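PDB 6F5Z: 24-sterol C-methyltransferase from Haloferax volcanii, which binds the activator Trm112 and S-adenosyl-L-homocysteine and is probably an S-adenosylmethionine-dependent methyltransferase of unestablished substrate. Local coordinates for residues D100-Y114 and R128-Y142. Numbering follows the deposited sequence.
Sequences DDDSVDHVWSMEAFY and RILKPGGTFYCAVNY. With SAH (S-adenosyl-L-homocysteine), chain G; GOL (glycerol), chain F.
V107, S109 and E111 pair in parallel with the strand 134-140, a central, buried contact of the seven-stranded sheet in which helix 119-129 makes the crossover. Backbone bonds alternate between the two strands, from V107 N to T135 O (2.8 Å) through to E111 N and A139 O. On one face V107 CG1 packs obliquely against the F136 ring (3.7 Å to CD1), whose edge meets V107 O and S109 CB, and C138 SG sits obliquely by the F113 ring; on the other, W108 CE3 rests on Y137 CB and M110 SD on A139 CB. Where the helix ends, I129 O takes both S103 N and V104 N, from opposite faces of its carbonyl plane. R128 NH1 reaches D101 OD1 on its anti side (2.8 Å), a salt bridge; R128 NE is also paired with E125.

Beyond the strands, E111 OE1 is gripped from opposite faces of its carboxylate by N141 N (2.8 Å) and Y114 OH (2.6 Å). With CG between the backbone N and carbonyl carbon (chi1 51°), the Y114 ring receives Y142 CB over its centre, a CH-pi contact 3.5 Å from the centroid, while V140 CG1 meets its edge. An alanine at Y114 would leave Y142 CB without its ring and E111 OE1 with one donor fewer, and is likely to let the carboxylate turn.

M110 O accepts SAH N (2.9 Å), and E111 and A112 also line the cofactor pocket. Ligand binding at the C-terminal end of a central parallel strand, joined to its neighbour by a beta-alpha-beta crossover, is characteristic of the Rossmann-like class I methyltransferase fold.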
loop_
_atom_site.group_PDB
_atom_site.type_symbol
_atom_site.label_atom_id
_atom_site.label_comp_id
_atom_site.label_asym_id
_atom_site.label_seq_id
_atom_site.Cartn_x
_atom_site.Cartn_y
_atom_site.Cartn_z
ATOM N N ASP B 100 -16.910 -9.553 15.937
ATOM C CA ASP B 100 -18.043 -9.575 15.027
ATOM C C ASP B 100 -17.635 -9.366 13.572
ATOM O O ASP B 100 -16.599 -8.744 13.305
ATOM C CB ASP B 100 -18.985 -8.413 15.378
ATOM C CG ASP B 100 -19.804 -8.630 16.624
ATOM O OD1 ASP B 100 -19.873 -9.785 17.097
ATOM O OD2 ASP B 100 -20.415 -7.653 17.109
ATOM N N ASP B 101 -18.478 -9.811 12.632
ATOM C CA ASP B 101 -18.239 -9.519 11.225
ATOM C C ASP B 101 -18.203 -8.003 11.019
ATOM O O ASP B 101 -18.988 -7.278 11.629
ATOM C CB ASP B 101 -19.379 -10.050 10.330
ATOM C CG ASP B 101 -19.555 -11.548 10.267
ATOM O OD1 ASP B 101 -18.944 -12.251 11.087
ATOM O OD2 ASP B 101 -20.364 -12.014 9.430
ATOM N N ASP B 102 -17.335 -7.526 10.128
ATOM C CA ASP B 102 -17.304 -6.127 9.697
ATOM C C ASP B 102 -17.295 -5.148 10.862
ATOM O O ASP B 102 -18.057 -4.171 10.857
ATOM C CB ASP B 102 -18.501 -5.824 8.768
ATOM C CG ASP B 102 -18.668 -6.659 7.511
ATOM O OD1 ASP B 102 -17.720 -7.379 7.134
ATOM O OD2 ASP B 102 -19.742 -6.591 6.900
ATOM N N SER B 103 -16.454 -5.407 11.862
ATOM C CA SER B 103 -16.452 -4.568 13.040
ATOM C C SER B 103 -15.117 -3.853 13.257
ATOM O O SER B 103 -15.013 -3.049 14.176
ATOM C CB SER B 103 -16.735 -5.447 14.261
ATOM O OG SER B 103 -15.701 -6.409 14.482
ATOM N N VAL B 104 -14.082 -4.196 12.463
ATOM C CA VAL B 104 -12.694 -3.710 12.656
ATOM C C VAL B 104 -12.259 -2.873 11.488
ATOM O O VAL B 104 -12.468 -3.268 10.334
ATOM C CB VAL B 104 -11.754 -4.924 12.938
ATOM C CG1 VAL B 104 -10.301 -4.506 13.015
ATOM C CG2 VAL B 104 -12.177 -5.603 14.255
ATOM N N ASP B 105 -11.604 -1.720 11.763
ATOM C CA ASP B 105 -11.152 -0.901 10.631
ATOM C C ASP B 105 -9.873 -1.431 9.998
ATOM O O ASP B 105 -9.741 -1.368 8.773
ATOM C CB ASP B 105 -10.959 0.556 11.066
ATOM C CG ASP B 105 -12.266 1.206 11.519
ATOM O OD1 ASP B 105 -13.181 1.332 10.687
ATOM O OD2 ASP B 105 -12.424 1.440 12.731
ATOM N N HIS B 106 -8.898 -1.891 10.832
ATOM C CA HIS B 106 -7.657 -2.429 10.282
ATOM C C HIS B 106 -7.117 -3.513 11.188
ATOM O O HIS B 106 -7.379 -3.507 12.403
ATOM C CB HIS B 106 -6.563 -1.356 10.145
ATOM C CG HIS B 106 -6.983 -0.171 9.355
ATOM N ND1 HIS B 106 -7.478 0.985 9.972
ATOM C CD2 HIS B 106 -7.040 -0.027 8.016
ATOM C CE1 HIS B 106 -7.807 1.792 8.977
ATOM N NE2 HIS B 106 -7.585 1.241 7.786
ATOM N N VAL B 107 -6.387 -4.453 10.579
ATOM C CA VAL B 107 -5.721 -5.523 11.350
ATOM C C VAL B 107 -4.231 -5.408 11.018
ATOM O O VAL B 107 -3.841 -5.244 9.853
ATOM C CB VAL B 107 -6.257 -6.917 10.923
ATOM C CG1 VAL B 107 -5.471 -8.050 11.599
ATOM C CG2 VAL B 107 -7.739 -7.045 11.271
ATOM N N TRP B 108 -3.393 -5.512 12.065
ATOM C CA TRP B 108 -1.951 -5.498 11.975
ATOM C C TRP B 108 -1.431 -6.815 12.536
ATOM O O TRP B 108 -1.956 -7.317 13.529
ATOM C CB TRP B 108 -1.401 -4.367 12.881
ATOM C CG TRP B 108 0.057 -4.500 13.232
ATOM C CD1 TRP B 108 0.579 -5.103 14.346
ATOM C CD2 TRP B 108 1.176 -4.103 12.420
ATOM N NE1 TRP B 108 1.970 -5.054 14.306
ATOM C CE2 TRP B 108 2.357 -4.476 13.115
ATOM C CE3 TRP B 108 1.292 -3.467 11.164
ATOM C CZ2 TRP B 108 3.631 -4.144 12.642
ATOM C CZ3 TRP B 108 2.559 -3.179 10.670
ATOM C CH2 TRP B 108 3.715 -3.558 11.393
ATOM N N SER B 109 -0.388 -7.359 11.926
ATOM C CA SER B 109 0.299 -8.488 12.522
ATOM C C SER B 109 1.773 -8.442 12.129
ATOM O O SER B 109 2.101 -8.341 10.948
ATOM C CB SER B 109 -0.368 -9.801 12.140
ATOM O OG SER B 109 0.308 -10.901 12.735
ATOM N N MET B 110 2.662 -8.545 13.118
ATOM C CA MET B 110 4.106 -8.565 12.835
ATOM C C MET B 110 4.702 -9.824 13.487
ATOM O O MET B 110 4.484 -10.081 14.690
ATOM C CB MET B 110 4.794 -7.320 13.428
ATOM C CG MET B 110 6.319 -7.378 13.475
ATOM S SD MET B 110 7.025 -7.320 11.810
ATOM C CE MET B 110 8.781 -7.085 12.167
ATOM N N GLU B 111 5.462 -10.583 12.693
ATOM C CA GLU B 111 6.200 -11.737 13.189
ATOM C C GLU B 111 5.306 -12.733 13.929
ATOM O O GLU B 111 5.796 -13.385 14.875
ATOM C CB GLU B 111 7.363 -11.230 14.090
ATOM C CG GLU B 111 8.526 -10.705 13.268
ATOM C CD GLU B 111 9.280 -11.853 12.628
ATOM O OE1 GLU B 111 8.735 -12.483 11.687
ATOM O OE2 GLU B 111 10.367 -12.204 13.143
ATOM N N ALA B 112 4.082 -12.981 13.434
ATOM C CA ALA B 112 3.172 -13.904 14.121
ATOM C C ALA B 112 2.372 -14.739 13.165
ATOM O O ALA B 112 1.969 -15.841 13.494
ATOM C CB ALA B 112 2.196 -13.123 15.005
ATOM N N PHE B 113 2.056 -14.185 11.986
ATOM C CA PHE B 113 1.104 -14.853 11.110
ATOM C C PHE B 113 1.476 -16.279 10.739
ATOM O O PHE B 113 0.585 -17.129 10.659
ATOM C CB PHE B 113 0.845 -14.021 9.847
ATOM C CG PHE B 113 -0.043 -14.691 8.830
ATOM C CD1 PHE B 113 -1.422 -14.666 8.971
ATOM C CD2 PHE B 113 0.508 -15.411 7.771
ATOM C CE1 PHE B 113 -2.237 -15.318 8.030
ATOM C CE2 PHE B 113 -0.306 -16.084 6.850
ATOM C CZ PHE B 113 -1.662 -16.019 6.982
ATOM N N TYR B 114 2.761 -16.507 10.536
ATOM C CA TYR B 114 3.235 -17.795 10.058
ATOM C C TYR B 114 3.189 -18.867 11.148
ATOM O O TYR B 114 3.502 -20.022 10.843
ATOM C CB TYR B 114 4.597 -17.649 9.418
ATOM C CG TYR B 114 5.597 -16.912 10.278
ATOM C CD1 TYR B 114 6.310 -17.574 11.271
ATOM C CD2 TYR B 114 5.889 -15.567 10.052
ATOM C CE1 TYR B 114 7.277 -16.925 12.031
ATOM C CE2 TYR B 114 6.836 -14.894 10.827
ATOM C CZ TYR B 114 7.548 -15.580 11.804
ATOM O OH TYR B 114 8.545 -14.955 12.529
ATOM N N ARG B 128 -13.273 -11.498 7.281
ATOM C CA ARG B 128 -14.589 -11.468 7.931
ATOM C C ARG B 128 -14.711 -10.301 8.911
ATOM O O ARG B 128 -15.686 -9.535 8.830
ATOM C CB ARG B 128 -14.840 -12.796 8.668
ATOM C CG ARG B 128 -16.202 -12.812 9.381
ATOM C CD ARG B 128 -16.430 -14.113 10.142
ATOM N NE ARG B 128 -15.535 -14.284 11.285
ATOM C CZ ARG B 128 -15.640 -13.620 12.430
ATOM N NH1 ARG B 128 -16.631 -12.750 12.617
ATOM N NH2 ARG B 128 -14.763 -13.825 13.403
ATOM N N ILE B 129 -13.730 -10.158 9.846
ATOM C CA ILE B 129 -13.852 -9.098 10.859
ATOM C C ILE B 129 -13.625 -7.673 10.314
ATOM O O ILE B 129 -14.130 -6.708 10.892
ATOM C CB ILE B 129 -12.993 -9.357 12.093
ATOM C CG1 ILE B 129 -11.471 -9.214 11.745
ATOM C CG2 ILE B 129 -13.322 -10.761 12.694
ATOM C CD1 ILE B 129 -10.601 -9.278 13.012
ATOM N N LEU B 130 -12.855 -7.548 9.242
ATOM C CA LEU B 130 -12.624 -6.240 8.670
ATOM C C LEU B 130 -13.880 -5.674 8.056
ATOM O O LEU B 130 -14.555 -6.356 7.297
ATOM C CB LEU B 130 -11.560 -6.351 7.562
ATOM C CG LEU B 130 -10.118 -6.356 8.041
ATOM C CD1 LEU B 130 -9.170 -6.673 6.864
ATOM C CD2 LEU B 130 -9.761 -5.043 8.752
ATOM N N LYS B 131 -14.086 -4.387 8.237
ATOM C CA LYS B 131 -15.111 -3.677 7.483
ATOM C C LYS B 131 -14.681 -3.648 5.998
ATOM O O LYS B 131 -13.479 -3.544 5.719
ATOM C CB LYS B 131 -15.193 -2.235 7.990
ATOM C CG LYS B 131 -15.784 -2.141 9.395
ATOM C CD LYS B 131 -15.685 -0.718 9.937
ATOM C CE LYS B 131 -16.330 -0.602 11.287
ATOM N NZ LYS B 131 -16.228 0.806 11.768
ATOM N N PRO B 132 -15.614 -3.649 5.030
ATOM C CA PRO B 132 -15.220 -3.441 3.615
ATOM C C PRO B 132 -14.372 -2.160 3.489
ATOM O O PRO B 132 -14.697 -1.107 4.038
ATOM C CB PRO B 132 -16.576 -3.249 2.901
ATOM C CG PRO B 132 -17.522 -4.042 3.741
ATOM C CD PRO B 132 -17.079 -3.804 5.165
ATOM N N GLY B 133 -13.252 -2.274 2.782
ATOM C CA GLY B 133 -12.311 -1.179 2.610
ATOM C C GLY B 133 -11.235 -1.136 3.687
ATOM O O GLY B 133 -10.298 -0.344 3.581
ATOM N N GLY B 134 -11.399 -1.936 4.742
ATOM C CA GLY B 134 -10.404 -2.030 5.811
ATOM C C GLY B 134 -9.173 -2.785 5.346
ATOM O O GLY B 134 -9.264 -3.553 4.383
ATOM N N THR B 135 -8.030 -2.612 6.054
ATOM C CA THR B 135 -6.792 -3.226 5.590
ATOM C C THR B 135 -6.209 -4.202 6.565
ATOM O O THR B 135 -6.506 -4.151 7.764
ATOM C CB THR B 135 -5.680 -2.176 5.278
ATOM O OG1 THR B 135 -5.178 -1.610 6.505
ATOM C CG2 THR B 135 -6.158 -1.084 4.301
ATOM N N PHE B 136 -5.465 -5.158 6.006
ATOM C CA PHE B 136 -4.668 -6.094 6.790
ATOM C C PHE B 136 -3.217 -5.817 6.398
ATOM O O PHE B 136 -2.855 -5.983 5.222
ATOM C CB PHE B 136 -5.048 -7.577 6.479
ATOM C CG PHE B 136 -4.130 -8.604 7.132
ATOM C CD1 PHE B 136 -3.654 -8.412 8.435
ATOM C CD2 PHE B 136 -3.807 -9.784 6.476
ATOM C CE1 PHE B 136 -2.830 -9.357 9.033
ATOM C CE2 PHE B 136 -3.027 -10.749 7.092
ATOM C CZ PHE B 136 -2.542 -10.537 8.366
ATOM N N TYR B 137 -2.377 -5.472 7.405
ATOM C CA TYR B 137 -0.941 -5.257 7.229
ATOM C C TYR B 137 -0.255 -6.485 7.845
ATOM O O TYR B 137 -0.290 -6.645 9.075
ATOM C CB TYR B 137 -0.510 -3.949 7.924
ATOM C CG TYR B 137 -0.614 -2.758 7.001
ATOM C CD1 TYR B 137 -1.850 -2.307 6.545
ATOM C CD2 TYR B 137 0.525 -2.081 6.578
ATOM C CE1 TYR B 137 -1.944 -1.267 5.617
ATOM C CE2 TYR B 137 0.446 -1.025 5.668
ATOM C CZ TYR B 137 -0.788 -0.633 5.175
ATOM O OH TYR B 137 -0.836 0.384 4.250
ATOM N N CYS B 138 0.335 -7.337 6.991
ATOM C CA CYS B 138 0.937 -8.578 7.405
ATOM C C CYS B 138 2.450 -8.478 7.205
ATOM O O CYS B 138 2.915 -8.504 6.056
ATOM C CB CYS B 138 0.351 -9.695 6.539
ATOM S SG CYS B 138 0.976 -11.337 6.952
ATOM N N ALA B 139 3.205 -8.376 8.332
ATOM C CA ALA B 139 4.649 -8.202 8.222
ATOM C C ALA B 139 5.309 -9.446 8.796
ATOM O O ALA B 139 4.948 -9.875 9.915
ATOM C CB ALA B 139 5.087 -6.973 8.991
ATOM N N VAL B 140 6.252 -10.036 8.040
ATOM C CA VAL B 140 6.858 -11.282 8.461
ATOM C C VAL B 140 8.330 -11.300 8.115
ATOM O O VAL B 140 8.717 -10.823 7.039
ATOM C CB VAL B 140 6.171 -12.536 7.852
ATOM C CG1 VAL B 140 4.714 -12.676 8.312
ATOM C CG2 VAL B 140 6.249 -12.538 6.327
ATOM N N ASN B 141 9.135 -11.969 8.976
ATOM C CA ASN B 141 10.550 -12.184 8.694
ATOM C C ASN B 141 10.841 -13.618 8.271
ATOM O O ASN B 141 11.940 -13.870 7.787
ATOM C CB ASN B 141 11.438 -11.792 9.901
ATOM C CG ASN B 141 11.408 -10.308 10.148
ATOM O OD1 ASN B 141 11.046 -9.551 9.267
ATOM N ND2 ASN B 141 11.746 -9.853 11.343
ATOM N N TYR B 142 9.873 -14.531 8.437
ATOM C CA TYR B 142 10.022 -15.933 8.061
ATOM C C TYR B 142 9.242 -16.095 6.751
ATOM O O TYR B 142 8.005 -16.043 6.768
ATOM C CB TYR B 142 9.443 -16.830 9.158
ATOM C CG TYR B 142 9.511 -18.307 8.836
ATOM C CD1 TYR B 142 10.723 -19.000 8.889
ATOM C CD2 TYR B 142 8.369 -19.011 8.501
ATOM C CE1 TYR B 142 10.785 -20.373 8.636
ATOM C CE2 TYR B 142 8.409 -20.390 8.278
ATOM C CZ TYR B 142 9.622 -21.059 8.331
ATOM O OH TYR B 142 9.656 -22.420 8.110
HETATM N N SAH G . 4.052 -8.782 17.200
HETATM C CA SAH G . 5.074 -8.892 18.276
HETATM C CB SAH G . 5.302 -10.363 18.805
HETATM C CG SAH G . 5.863 -11.301 17.740
HETATM S SD SAH G . 6.126 -12.976 18.431
HETATM C C SAH G . 6.440 -8.299 17.842
HETATM O O SAH G . 6.453 -7.788 16.641
HETATM O OXT SAH G . 7.402 -8.304 18.575
HETATM C "C5'" SAH G . 4.613 -13.855 17.971
HETATM C "C4'" SAH G . 3.436 -13.556 18.881
HETATM O "O4'" SAH G . 2.273 -14.229 18.333
HETATM C "C3'" SAH G . 3.654 -14.125 20.288
HETATM O "O3'" SAH G . 3.382 -13.168 21.312
HETATM C "C2'" SAH G . 2.784 -15.387 20.304
HETATM O "O2'" SAH G . 2.287 -15.769 21.584
HETATM C "C1'" SAH G . 1.657 -15.016 19.340
HETATM N N9 SAH G . 1.017 -16.157 18.683
HETATM C C8 SAH G . 1.631 -17.138 17.942
HETATM N N7 SAH G . 0.805 -18.016 17.427
HETATM C C5 SAH G . -0.443 -17.582 17.852
HETATM C C6 SAH G . -1.748 -18.084 17.647
HETATM N N6 SAH G . -2.022 -19.200 16.958
HETATM N N1 SAH G . -2.779 -17.413 18.219
HETATM C C2 SAH G . -2.512 -16.330 18.963
HETATM N N3 SAH G . -1.331 -15.765 19.226
HETATM C C4 SAH G . -0.325 -16.439 18.631
HETATM C C1 GOL F . -12.211 0.383 7.459
HETATM O O1 GOL F . -11.083 1.178 7.121
HETATM C C2 GOL F . -13.469 1.215 7.534
HETATM O O2 GOL F . -13.193 2.447 8.207
HETATM C C3 GOL F . -14.136 1.468 6.201
HETATM O O3 GOL F . -13.202 1.467 5.129
HETATM O O HOH W 1 -14.984 1.179 14.258
HETATM O O HOH W 2 -8.848 1.764 4.568
HETATM O O HOH W 3 2.702 -11.457 11.257
#